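Local coordinates for protein sulfotransferase (Alicyclobacillus acidocaldarius subsp. acidocaldarius, PDB 3RNL) that probably transfers sulfo groups to an acceptor substrate, as a member of the sulfotransferase family with a P-loop-type alpha/beta fold that also binds magnesium, at residues Val120-Ala123 with Phe124-Met128. Sequence-based numbering, arbitrary orientation.
Sequences VDRA and FSAYM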
loop_
_atom_site.group_PDB
_atom_site.type_symbol
_atom_site.label_atom_id
_atom_site.label_comp_id
_atom_site.label_asym_id
_atom_site.label_seq_id
_atom_site.Cartn_x
_atom_site.Cartn_y
_atom_site.Cartn_z
ATOM N N VAL A 120 2.749 7.103 -12.251
ATOM C CA VAL A 120 3.296 8.434 -12.500
ATOM C C VAL A 120 2.795 9.410 -11.416
ATOM O O VAL A 120 3.573 10.160 -10.820
ATOM C CB VAL A 120 2.899 8.952 -13.886
ATOM C CG1 VAL A 120 3.470 10.361 -14.102
ATOM C CG2 VAL A 120 3.410 8.003 -14.968
ATOM N N ASP A 121 1.482 9.389 -11.172
ATOM C CA ASP A 121 0.876 10.240 -10.141
ATOM C C ASP A 121 1.327 9.831 -8.751
ATOM O O ASP A 121 1.496 10.676 -7.870
ATOM C CB ASP A 121 -0.651 10.188 -10.230
ATOM C CG ASP A 121 -1.166 10.817 -11.517
ATOM O OD1 ASP A 121 -0.832 11.988 -11.775
ATOM O OD2 ASP A 121 -1.884 10.146 -12.275
ATOM N N ARG A 122 1.486 8.530 -8.543
ATOM C CA ARG A 122 1.930 8.020 -7.239
ATOM C C ARG A 122 3.320 8.563 -6.907
ATOM O O ARG A 122 3.593 8.970 -5.767
ATOM C CB ARG A 122 1.987 6.485 -7.242
ATOM C CG ARG A 122 2.157 5.872 -5.834
ATOM C CD ARG A 122 2.966 4.579 -5.866
ATOM N NE ARG A 122 4.372 4.890 -6.132
ATOM C CZ ARG A 122 5.217 5.347 -5.210
ATOM N NH1 ARG A 122 4.800 5.532 -3.952
ATOM N NH2 ARG A 122 6.474 5.630 -5.544
ATOM N N ALA A 123 4.209 8.554 -7.897
ATOM C CA ALA A 123 5.565 9.063 -7.679
ATOM C C ALA A 123 5.509 10.527 -7.259
ATOM O O ALA A 123 6.194 10.952 -6.326
ATOM C CB ALA A 123 6.413 8.900 -8.952
ATOM N N PHE A 124 4.694 11.313 -7.952
ATOM C CA PHE A 124 4.630 12.737 -7.641
ATOM C C PHE A 124 4.029 12.956 -6.253
ATOM O O PHE A 124 4.433 13.879 -5.533
ATOM C CB PHE A 124 3.830 13.491 -8.703
ATOM C CG PHE A 124 4.048 14.977 -8.674
ATOM C CD1 PHE A 124 5.318 15.503 -8.871
ATOM C CD2 PHE A 124 2.990 15.841 -8.481
ATOM C CE1 PHE A 124 5.524 16.876 -8.854
ATOM C CE2 PHE A 124 3.186 17.214 -8.471
ATOM C CZ PHE A 124 4.451 17.728 -8.648
ATOM N N SER A 125 3.065 12.116 -5.883
ATOM C CA SER A 125 2.472 12.196 -4.553
ATOM C C SER A 125 3.502 11.928 -3.450
ATOM O O SER A 125 3.504 12.595 -2.409
ATOM C CB SER A 125 1.303 11.215 -4.424
ATOM O OG SER A 125 0.706 11.337 -3.153
ATOM N N ALA A 126 4.367 10.941 -3.666
ATOM C CA ALA A 126 5.427 10.644 -2.702
ATOM C C ALA A 126 6.374 11.838 -2.587
ATOM O O ALA A 126 6.766 12.227 -1.487
ATOM C CB ALA A 126 6.194 9.402 -3.106
ATOM N N TYR A 127 6.718 12.422 -3.731
ATOM C CA TYR A 127 7.568 13.609 -3.756
ATOM C C TYR A 127 6.942 14.742 -2.935
ATOM O O TYR A 127 7.599 15.331 -2.070
ATOM C CB TYR A 127 7.797 14.071 -5.199
ATOM C CG TYR A 127 8.470 15.427 -5.275
ATOM C CD1 TYR A 127 9.806 15.576 -4.934
ATOM C CD2 TYR A 127 7.764 16.549 -5.678
ATOM C CE1 TYR A 127 10.432 16.833 -4.994
ATOM C CE2 TYR A 127 8.373 17.801 -5.738
ATOM C CZ TYR A 127 9.703 17.931 -5.396
ATOM O OH TYR A 127 10.305 19.176 -5.450
HETATM N N MSE A 128 5.676 15.046 -3.215
HETATM C CA MSE A 128 4.984 16.123 -2.505
HETATM C C MSE A 128 4.957 15.877 -1.002
HETATM O O MSE A 128 5.076 16.815 -0.207
HETATM C CB MSE A 128 3.563 16.311 -3.046
HETATM C CG MSE A 128 3.540 16.853 -4.464
HETATM SE SE MSE A 128 1.750 17.390 -5.050
HETATM C CE MSE A 128 1.031 15.620 -5.452
#
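Phe124 N donates to Val120 O at 3.3 Å, the longest of four consecutive i to i+4 bonds, those of a regular alpha-helix, that join Val120-Ala123 to the next turn of helix 119-132. Its N-H...O angle of 158° is nonetheless close to that of its neighbours. The ring swings away from the preceding turn, with CG anti to the backbone N (chi1 -163°). Ser125 follows with the shortest bond, N to Asp121 O at 2.9 Å, while its CB rests 3.5 Å from both Asp121 O and Arg122 O. At Ala126 the backbone N reaches Arg122 O at 3.0 Å, and the methyl CB points back toward Val120-Ala123, 3.6 Å from Ala123 O. The same methyl lies obliquely to the Arg122 guanidinium, 4.2 Å from NH1, with the arginine chain bent at chi2 and chi3. Tyr127 closes the set, its N bonding Ala123 O at 3.0 Å with the straightest N-H...O angle, 164°. Its hydroxyl is hydrogen-bonded to Leu138 O, and Phe140 meets both aromatic rings, that of Phe124 edge-to-face. The backbone alone therefore supplies the polar bonding between the two segments, and the side chains work outward: Arg122 spans Ala17 O and Tyr161 O through NH1 and NH2, Asp121 forms a salt bridge with Arg276, and Val120 packs on helix 273-294. Two main-chain carbonyls holding the guanidinium would probably fix its rotation, tying this helix, which follows strand 111-116 of the parallel sheet, to the turn between strand 11-13 and helix 21-29, where a P-loop-type fold usually has its phosphate-binding loop.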